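Local coordinates for protein putative NAD(P)H-flavin oxidoreductase (Streptococcus pyogenes serotype M1, PDB 2HAY) that binds flavin mononucleotide and, as a member of the nitroreductase family, probably uses NADH or NADPH to reduce nitro compounds, flavins or quinones, at residues E67-A72 against Y77-A82; N103-R108 against K121-F126. All coordinates share one frame; numbering follows the deposited sequence.

Contact 1: E67-A72 against Y77-A82; sequences EIKPFA and YQLETA
Leu79 and Lys69 hold most of this interface, where helix 62-68 and the chain that follows face the short helix 76-81. The apolar part centres on Leu79. With CG anti to the carbonyl carbon (chi1 -72°) and the chain extended at chi2, CD1 faces residues 67-72, where it lies 3.9 Å from CG2 of Ile68 and 4.3 Å from CB of Ala72. Branched Ile68 crosses Leu79 at about a right angle, and Ala72 adds a lighter contact through its methyl group. The aliphatic stem of Lys69 runs past Leu79 in the opposite direction, with Lys69 CE 3.7 Å from Leu79 CB, so that the long chain packs on leucine before delivering its charge beyond it.

The polar part is one salt bridge, between the partly exposed lysine and an exposed glutamate. Lys69 NZ donates to Glu80 OE2 at 2.7 Å, coming from above the carboxylate plane, 66° out of it. The glutamate chain folds at chi2 (-77°) to bring its carboxylate back to the lysine.

Gln78, next in sequence to Leu79, touches the flavin mononucleotide and packs on strands 165-169 and 192-201. The contact thus joins two short helices, linked by a loop that carries the FMN-binding Gly74 and packed against each other beside the FMN pocket of the nitroreductase fold.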
ATOM      1  N   GLU B  67      -2.076 -17.852  20.569  1.00 32.47           N
ATOM      2  CA  GLU B  67      -0.673 -18.170  20.306  1.00 32.88           C
ATOM      3  C   GLU B  67       0.146 -17.027  19.694  1.00 32.28           C
ATOM      4  O   GLU B  67       1.323 -16.877  20.004  1.00 32.02           O
ATOM      5  CB  GLU B  67      -0.579 -19.405  19.424  1.00 33.09           C
ATOM      6  CG  GLU B  67       0.720 -20.115  19.550  1.00 35.53           C
ATOM      7  CD  GLU B  67       0.720 -21.482  18.867  1.00 37.03           C
ATOM      8  OE1 GLU B  67      -0.365 -21.958  18.440  1.00 35.82           O
ATOM      9  OE2 GLU B  67       1.828 -22.062  18.768  1.00 37.30           O
ATOM     10  N   ILE B  68      -0.473 -16.220  18.834  1.00 32.73           N
ATOM     11  CA  ILE B  68       0.204 -15.078  18.206  1.00 32.69           C
ATOM     12  C   ILE B  68       0.490 -13.983  19.241  1.00 32.82           C
ATOM     13  O   ILE B  68       1.549 -13.361  19.232  1.00 32.61           O
ATOM     14  CB  ILE B  68      -0.619 -14.535  16.985  1.00 33.16           C
ATOM     15  CG1 ILE B  68      -0.436 -15.461  15.771  1.00 31.94           C
ATOM     16  CG2 ILE B  68      -0.253 -13.086  16.631  1.00 31.70           C
ATOM     17  CD1 ILE B  68      -1.434 -15.182  14.639  1.00 33.81           C
ATOM     18  N   LYS B  69      -0.449 -13.811  20.167  1.00 33.26           N
ATOM     19  CA  LYS B  69      -0.490 -12.670  21.097  1.00 33.73           C
ATOM     20  C   LYS B  69       0.810 -12.281  21.872  1.00 33.14           C
ATOM     21  O   LYS B  69       1.144 -11.094  21.908  1.00 32.47           O
ATOM     22  CB  LYS B  69      -1.680 -12.845  22.047  1.00 33.82           C
ATOM     23  CG  LYS B  69      -2.410 -11.568  22.425  1.00 34.98           C
ATOM     24  CD  LYS B  69      -3.606 -11.886  23.341  1.00 36.15           C
ATOM     25  CE  LYS B  69      -4.915 -12.047  22.548  1.00 40.06           C
ATOM     26  NZ  LYS B  69      -6.027 -12.514  23.450  1.00 41.80           N
ATOM     27  N   PRO B  70       1.532 -13.252  22.496  1.00 32.93           N
ATOM     28  CA  PRO B  70       2.788 -12.890  23.182  1.00 32.97           C
ATOM     29  C   PRO B  70       3.885 -12.301  22.285  1.00 32.93           C
ATOM     30  O   PRO B  70       4.841 -11.711  22.798  1.00 33.39           O
ATOM     31  CB  PRO B  70       3.297 -14.229  23.743  1.00 32.82           C
ATOM     32  CG  PRO B  70       2.123 -15.108  23.795  1.00 33.42           C
ATOM     33  CD  PRO B  70       1.243 -14.691  22.643  1.00 32.95           C
ATOM     34  N   PHE B  71       3.777 -12.483  20.974  1.00 32.02           N
ATOM     35  CA  PHE B  71       4.818 -11.988  20.083  1.00 31.54           C
ATOM     36  C   PHE B  71       4.337 -10.832  19.251  1.00 30.87           C
ATOM     37  O   PHE B  71       5.013 -10.433  18.317  1.00 30.73           O
ATOM     38  CB  PHE B  71       5.317 -13.111  19.174  1.00 32.11           C
ATOM     39  CG  PHE B  71       5.619 -14.393  19.910  1.00 31.28           C
ATOM     40  CD1 PHE B  71       4.791 -15.497  19.756  1.00 31.42           C
ATOM     41  CD2 PHE B  71       6.702 -14.475  20.768  1.00 31.64           C
ATOM     42  CE1 PHE B  71       5.051 -16.685  20.422  1.00 33.65           C
ATOM     43  CE2 PHE B  71       6.987 -15.661  21.456  1.00 33.26           C
ATOM     44  CZ  PHE B  71       6.159 -16.771  21.281  1.00 33.96           C
ATOM     45  N   ALA B  72       3.168 -10.304  19.605  1.00 29.48           N
ATOM     46  CA  ALA B  72       2.521  -9.258  18.847  1.00 29.10           C
ATOM     47  C   ALA B  72       2.286  -8.028  19.731  1.00 29.29           C
ATOM     48  O   ALA B  72       1.139  -7.696  20.028  1.00 29.62           O
ATOM     49  CB  ALA B  72       1.222  -9.781  18.258  1.00 28.08           C
ATOM     50  N   TYR B  77      -4.667  -5.771  22.278  1.00 28.81           N
ATOM     51  CA  TYR B  77      -6.086  -5.525  22.479  1.00 28.09           C
ATOM     52  C   TYR B  77      -6.877  -5.793  21.203  1.00 27.87           C
ATOM     53  O   TYR B  77      -8.034  -6.189  21.262  1.00 28.11           O
ATOM     54  CB  TYR B  77      -6.308  -4.129  23.043  1.00 28.15           C
ATOM     55  CG  TYR B  77      -5.890  -4.066  24.482  1.00 27.93           C
ATOM     56  CD1 TYR B  77      -4.608  -3.668  24.837  1.00 28.24           C
ATOM     57  CD2 TYR B  77      -6.767  -4.449  25.491  1.00 28.13           C
ATOM     58  CE1 TYR B  77      -4.204  -3.629  26.170  1.00 27.94           C
ATOM     59  CE2 TYR B  77      -6.379  -4.405  26.846  1.00 29.69           C
ATOM     60  CZ  TYR B  77      -5.093  -4.003  27.169  1.00 29.36           C
ATOM     61  OH  TYR B  77      -4.703  -3.967  28.484  1.00 29.79           O
ATOM     62  N   GLN B  78      -6.228  -5.647  20.054  1.00 27.25           N
ATOM     63  CA  GLN B  78      -6.891  -5.912  18.775  1.00 27.49           C
ATOM     64  C   GLN B  78      -7.264  -7.396  18.620  1.00 28.44           C
ATOM     65  O   GLN B  78      -8.409  -7.713  18.305  1.00 27.99           O
ATOM     66  CB  GLN B  78      -6.045  -5.404  17.609  1.00 26.60           C
ATOM     67  CG  GLN B  78      -5.875  -3.897  17.589  1.00 26.31           C
ATOM     68  CD  GLN B  78      -4.567  -3.426  18.207  1.00 27.96           C
ATOM     69  OE1 GLN B  78      -4.160  -3.873  19.295  1.00 27.11           O
ATOM     70  NE2 GLN B  78      -3.888  -2.518  17.506  1.00 30.17           N
ATOM     71  N   LEU B  79      -6.296  -8.295  18.866  1.00 29.38           N
ATOM     72  CA  LEU B  79      -6.550  -9.737  18.939  1.00 30.14           C
ATOM     73  C   LEU B  79      -7.601 -10.113  20.007  1.00 30.98           C
ATOM     74  O   LEU B  79      -8.406 -11.027  19.788  1.00 31.73           O
ATOM     75  CB  LEU B  79      -5.243 -10.493  19.195  1.00 30.24           C
ATOM     76  CG  LEU B  79      -4.200 -10.598  18.075  1.00 30.67           C
ATOM     77  CD1 LEU B  79      -2.879 -11.088  18.645  1.00 32.14           C
ATOM     78  CD2 LEU B  79      -4.653 -11.523  16.942  1.00 29.00           C
ATOM     79  N   GLU B  80      -7.606  -9.421  21.149  1.00 30.92           N
ATOM     80  CA  GLU B  80      -8.614  -9.662  22.174  1.00 31.40           C
ATOM     81  C   GLU B  80     -10.035  -9.306  21.735  1.00 31.10           C
ATOM     82  O   GLU B  80     -10.976 -10.062  22.011  1.00 31.65           O
ATOM     83  CB  GLU B  80      -8.336  -8.855  23.442  1.00 31.89           C
ATOM     84  CG  GLU B  80      -7.307  -9.410  24.366  1.00 35.30           C
ATOM     85  CD  GLU B  80      -7.788 -10.584  25.216  1.00 38.16           C
ATOM     86  OE1 GLU B  80      -9.018 -10.769  25.441  1.00 38.55           O
ATOM     87  OE2 GLU B  80      -6.891 -11.315  25.675  1.00 39.99           O
ATOM     88  N   THR B  81     -10.200  -8.146  21.098  1.00 29.63           N
ATOM     89  CA  THR B  81     -11.515  -7.494  21.055  1.00 28.12           C
ATOM     90  C   THR B  81     -12.101  -7.285  19.661  1.00 28.17           C
ATOM     91  O   THR B  81     -13.308  -7.029  19.524  1.00 27.22           O
ATOM     92  CB  THR B  81     -11.485  -6.129  21.785  1.00 28.37           C
ATOM     93  OG1 THR B  81     -10.548  -5.268  21.148  1.00 27.37           O
ATOM     94  CG2 THR B  81     -11.090  -6.294  23.273  1.00 27.20           C
ATOM     95  N   ALA B  82     -11.267  -7.409  18.628  1.00 27.03           N
ATOM     96  CA  ALA B  82     -11.709  -7.103  17.270  1.00 27.43           C
ATOM     97  C   ALA B  82     -12.763  -8.097  16.821  1.00 27.51           C
ATOM     98  O   ALA B  82     -12.758  -9.244  17.241  1.00 26.84           O
ATOM     99  CB  ALA B  82     -10.527  -7.085  16.292  1.00 27.54           C
TER

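Contact 2: N103-R108 against K121-F126; sequences NSLLRR and KLYESF. With SO4 (sulfate ion), chain G.
Tyr123 reaches across from helix 116-130 to Leu105 on helix 99-106, and the two side chains slide past each other in opposite directions. The phenol meets the leucine obliquely. Leu105 CD2 lies 3.7 Å from CE1 of Tyr123 and 3.4 Å from its OH, while Leu105 CD1 also packs on CE1. With CG anti to the carbonyl carbon (chi1 -64°), the ring extends from its own helix toward residues 103-108, across the 11.0 Å between Leu105 CA and Tyr123 CA. A long aromatic residue suits such a span: its CE1 carbon packs on the leucine methyls, and its hydroxyl reaches the polar end.

The hydroxyl lies beside a water, and a sulfate is near it; Arg119 gives it a weak hydrogen bond. The water donates to Ser104 OG at 2.8 Å and lies 3.2 Å from Tyr123 OH, joining the two helices where no direct hydrogen bond does. Arg108 comes from the opposite direction, its guanidinium plane turned 58° from the phenol ring. A bend at chi3 (43°) helps direct the group to the sulfate, probably from the crystallisation liquor. The link from Arg108 NH2 to sulfate O4, at 3.4 Å, is weak, and this oxygen lies at the guanidinium edge, near its plane. Sulfate O1 sits likewise at the edge of the tyrosine ring.

Leu116, Arg119 and Leu120 of helix 116-130 add to the packing on Leu105, while Ile49, in a loop, touches Tyr123. The second subunit lies alongside: its Trp73 packs on Leu122, its Glu170 on Phe126 and its Lys214 on Arg107.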
ATOM      1  N   ASN B 103       1.996 -17.599 -14.795  1.00 31.12           N
ATOM      2  CA  ASN B 103       0.565 -17.781 -14.657  1.00 31.87           C
ATOM      3  C   ASN B 103      -0.210 -16.474 -14.747  1.00 31.70           C
ATOM      4  O   ASN B 103      -1.356 -16.459 -15.173  1.00 32.23           O
ATOM      5  CB  ASN B 103       0.248 -18.513 -13.360  1.00 32.42           C
ATOM      6  CG  ASN B 103       0.704 -19.958 -13.381  1.00 33.72           C
ATOM      7  OD1 ASN B 103       0.771 -20.591 -14.436  1.00 36.28           O
ATOM      8  ND2 ASN B 103       1.002 -20.496 -12.205  1.00 35.08           N
ATOM      9  N   SER B 104       0.438 -15.373 -14.373  1.00 32.30           N
ATOM     10  CA  SER B 104      -0.202 -14.065 -14.351  1.00 32.73           C
ATOM     11  C   SER B 104      -0.390 -13.548 -15.788  1.00 32.82           C
ATOM     12  O   SER B 104      -1.294 -12.764 -16.069  1.00 33.26           O
ATOM     13  CB  SER B 104       0.588 -13.079 -13.470  1.00 32.60           C
ATOM     14  OG  SER B 104       1.842 -12.727 -14.038  1.00 33.42           O
ATOM     15  N   LEU B 105       0.467 -14.022 -16.685  1.00 32.74           N
ATOM     16  CA  LEU B 105       0.363 -13.731 -18.093  1.00 32.97           C
ATOM     17  C   LEU B 105      -0.674 -14.641 -18.746  1.00 32.94           C
ATOM     18  O   LEU B 105      -1.531 -14.170 -19.484  1.00 32.68           O
ATOM     19  CB  LEU B 105       1.744 -13.856 -18.760  1.00 33.10           C
ATOM     20  CG  LEU B 105       2.755 -12.783 -18.326  1.00 33.40           C
ATOM     21  CD1 LEU B 105       4.181 -13.184 -18.670  1.00 34.20           C
ATOM     22  CD2 LEU B 105       2.417 -11.430 -18.957  1.00 33.68           C
ATOM     23  N   LEU B 106      -0.606 -15.938 -18.459  1.00 33.39           N
ATOM     24  CA  LEU B 106      -1.587 -16.898 -18.959  1.00 34.05           C
ATOM     25  C   LEU B 106      -3.026 -16.530 -18.592  1.00 35.15           C
ATOM     26  O   LEU B 106      -3.908 -16.622 -19.437  1.00 35.31           O
ATOM     27  CB  LEU B 106      -1.261 -18.309 -18.484  1.00 33.94           C
ATOM     28  CG  LEU B 106       0.116 -18.859 -18.896  1.00 35.08           C
ATOM     29  CD1 LEU B 106       0.468 -20.132 -18.121  1.00 36.28           C
ATOM     30  CD2 LEU B 106       0.213 -19.100 -20.416  1.00 35.36           C
ATOM     31  N   ARG B 107      -3.235 -16.114 -17.342  1.00 36.41           N
ATOM     32  CA  ARG B 107      -4.518 -15.630 -16.830  1.00 37.85           C
ATOM     33  C   ARG B 107      -5.140 -14.587 -17.726  1.00 38.80           C
ATOM     34  O   ARG B 107      -6.357 -14.507 -17.834  1.00 38.75           O
ATOM     35  CB  ARG B 107      -4.350 -14.973 -15.442  1.00 37.66           C
ATOM     36  CG  ARG B 107      -4.440 -15.910 -14.274  1.00 37.54           C
ATOM     37  CD  ARG B 107      -4.960 -15.221 -12.999  1.00 34.02           C
ATOM     38  NE  ARG B 107      -4.078 -14.191 -12.444  1.00 32.67           N
ATOM     39  CZ  ARG B 107      -2.902 -14.420 -11.854  1.00 31.75           C
ATOM     40  NH1 ARG B 107      -2.408 -15.662 -11.780  1.00 30.84           N
ATOM     41  NH2 ARG B 107      -2.189 -13.399 -11.373  1.00 28.43           N
ATOM     42  N   ARG B 108      -4.282 -13.764 -18.315  1.00 40.80           N
ATOM     43  CA  ARG B 108      -4.671 -12.668 -19.186  1.00 42.73           C
ATOM     44  C   ARG B 108      -4.649 -13.070 -20.669  1.00 43.48           C
ATOM     45  O   ARG B 108      -4.782 -12.227 -21.551  1.00 43.80           O
ATOM     46  CB  ARG B 108      -3.750 -11.478 -18.935  1.00 43.00           C
ATOM     47  CG  ARG B 108      -3.895 -10.877 -17.536  1.00 46.07           C
ATOM     48  CD  ARG B 108      -2.722  -9.987 -17.192  1.00 51.06           C
ATOM     49  NE  ARG B 108      -2.371  -9.137 -18.320  1.00 55.67           N
ATOM     50  CZ  ARG B 108      -1.365  -8.261 -18.337  1.00 58.12           C
ATOM     51  NH1 ARG B 108      -1.148  -7.536 -19.441  1.00 57.53           N
ATOM     52  NH2 ARG B 108      -0.585  -8.108 -17.261  1.00 58.19           N
ATOM     53  N   LYS B 121      10.745 -10.989 -21.006  1.00 32.65           N
ATOM     54  CA  LYS B 121      11.966 -10.232 -21.235  1.00 32.87           C
ATOM     55  C   LYS B 121      11.918  -8.841 -20.601  1.00 31.69           C
ATOM     56  O   LYS B 121      12.918  -8.378 -20.065  1.00 31.19           O
ATOM     57  CB  LYS B 121      12.230 -10.114 -22.734  1.00 32.87           C
ATOM     58  CG  LYS B 121      13.672  -9.953 -23.090  1.00 36.39           C
ATOM     59  CD  LYS B 121      13.949 -10.622 -24.447  1.00 41.33           C
ATOM     60  CE  LYS B 121      15.384 -11.140 -24.536  1.00 44.61           C
ATOM     61  NZ  LYS B 121      15.428 -12.602 -24.912  1.00 45.66           N
ATOM     62  N   LEU B 122      10.767  -8.180 -20.677  1.00 31.16           N
ATOM     63  CA  LEU B 122      10.554  -6.930 -19.952  1.00 31.17           C
ATOM     64  C   LEU B 122      10.567  -7.134 -18.437  1.00 30.16           C
ATOM     65  O   LEU B 122      11.125  -6.325 -17.679  1.00 29.25           O
ATOM     66  CB  LEU B 122       9.210  -6.301 -20.325  1.00 32.11           C
ATOM     67  CG  LEU B 122       9.314  -4.836 -20.764  1.00 35.90           C
ATOM     68  CD1 LEU B 122       7.908  -4.281 -20.949  1.00 38.29           C
ATOM     69  CD2 LEU B 122      10.174  -3.976 -19.786  1.00 37.17           C
ATOM     70  N   TYR B 123       9.914  -8.196 -17.989  1.00 28.98           N
ATOM     71  CA  TYR B 123       9.848  -8.452 -16.542  1.00 28.37           C
ATOM     72  C   TYR B 123      11.240  -8.764 -16.031  1.00 27.00           C
ATOM     73  O   TYR B 123      11.573  -8.410 -14.918  1.00 26.20           O
ATOM     74  CB  TYR B 123       8.860  -9.568 -16.187  1.00 29.12           C
ATOM     75  CG  TYR B 123       7.405  -9.275 -16.518  1.00 29.85           C
ATOM     76  CD1 TYR B 123       6.483 -10.308 -16.616  1.00 30.71           C
ATOM     77  CD2 TYR B 123       6.961  -7.974 -16.759  1.00 32.45           C
ATOM     78  CE1 TYR B 123       5.158 -10.059 -16.921  1.00 32.33           C
ATOM     79  CE2 TYR B 123       5.628  -7.705 -17.060  1.00 31.85           C
ATOM     80  CZ  TYR B 123       4.732  -8.762 -17.134  1.00 31.95           C
ATOM     81  OH  TYR B 123       3.409  -8.529 -17.449  1.00 33.31           O
ATOM     82  N   GLU B 124      12.052  -9.384 -16.877  1.00 26.58           N
ATOM     83  CA  GLU B 124      13.447  -9.671 -16.547  1.00 26.61           C
ATOM     84  C   GLU B 124      14.262  -8.391 -16.317  1.00 26.46           C
ATOM     85  O   GLU B 124      14.898  -8.240 -15.282  1.00 25.58           O
ATOM     86  CB  GLU B 124      14.124 -10.554 -17.614  1.00 25.71           C
ATOM     87  CG  GLU B 124      15.597 -10.849 -17.273  1.00 25.98           C
ATOM     88  CD  GLU B 124      16.260 -11.848 -18.199  1.00 28.56           C
ATOM     89  OE1 GLU B 124      15.567 -12.384 -19.095  1.00 33.54           O
ATOM     90  OE2 GLU B 124      17.487 -12.102 -18.036  1.00 30.08           O
ATOM     91  N   SER B 125      14.256  -7.476 -17.288  1.00 26.68           N
ATOM     92  CA  SER B 125      15.008  -6.231 -17.119  1.00 27.19           C
ATOM     93  C   SER B 125      14.421  -5.398 -16.000  1.00 26.56           C
ATOM     94  O   SER B 125      15.159  -4.711 -15.301  1.00 26.52           O
ATOM     95  CB  SER B 125      15.117  -5.415 -18.415  1.00 27.48           C
ATOM     96  OG  SER B 125      13.837  -5.064 -18.901  1.00 30.22           O
ATOM     97  N   PHE B 126      13.103  -5.473 -15.833  1.00 26.33           N
ATOM     98  CA  PHE B 126      12.418  -4.801 -14.733  1.00 26.05           C
ATOM     99  C   PHE B 126      12.971  -5.255 -13.371  1.00 26.13           C
ATOM    100  O   PHE B 126      13.270  -4.423 -12.517  1.00 26.59           O
ATOM    101  CB  PHE B 126      10.907  -5.032 -14.805  1.00 26.01           C
ATOM    102  CG  PHE B 126      10.143  -4.519 -13.601  1.00 27.13           C
ATOM    103  CD1 PHE B 126       9.476  -5.406 -12.746  1.00 29.25           C
ATOM    104  CD2 PHE B 126      10.073  -3.139 -13.332  1.00 26.17           C
ATOM    105  CE1 PHE B 126       8.746  -4.917 -11.630  1.00 31.09           C
ATOM    106  CE2 PHE B 126       9.366  -2.640 -12.234  1.00 26.00           C
ATOM    107  CZ  PHE B 126       8.700  -3.512 -11.382  1.00 27.83           C
TER
HETATM  108  S   SO4 G 802       2.291  -4.402 -17.778  1.00135.96           S
HETATM  109  O1  SO4 G 802       3.188  -5.326 -18.545  1.00135.78           O
HETATM  110  O2  SO4 G 802       3.171  -3.796 -16.686  1.00136.01           O
HETATM  111  O3  SO4 G 802       1.721  -3.289 -18.770  1.00136.13           O
HETATM  112  O4  SO4 G 802       1.077  -5.200 -17.105  1.00136.05           O
HETATM  113  O   HOH W   1       1.619 -10.414 -15.631  1.00 36.47           O

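Contact 1 closes before contact 2 opens along the chain, and both belong to the one nitroreductase domain. They lie on opposite sides of the chain's centre, with centres 39 Å apart and nearest atoms about 26 Å apart, so neither touches the other. Strand 84-91, an inner strand of the four-stranded antiparallel sheet, follows helix 76-81 and leads toward helix 99-106. Contact 1 lies beside that sheet and the flavin, with no other chain touching it; contact 2 lies at the subunit interface, where Arg108 comes within about 4 Å of a bound FMN. One helical pair is thus placed by its own chain, the other by the dimer as well.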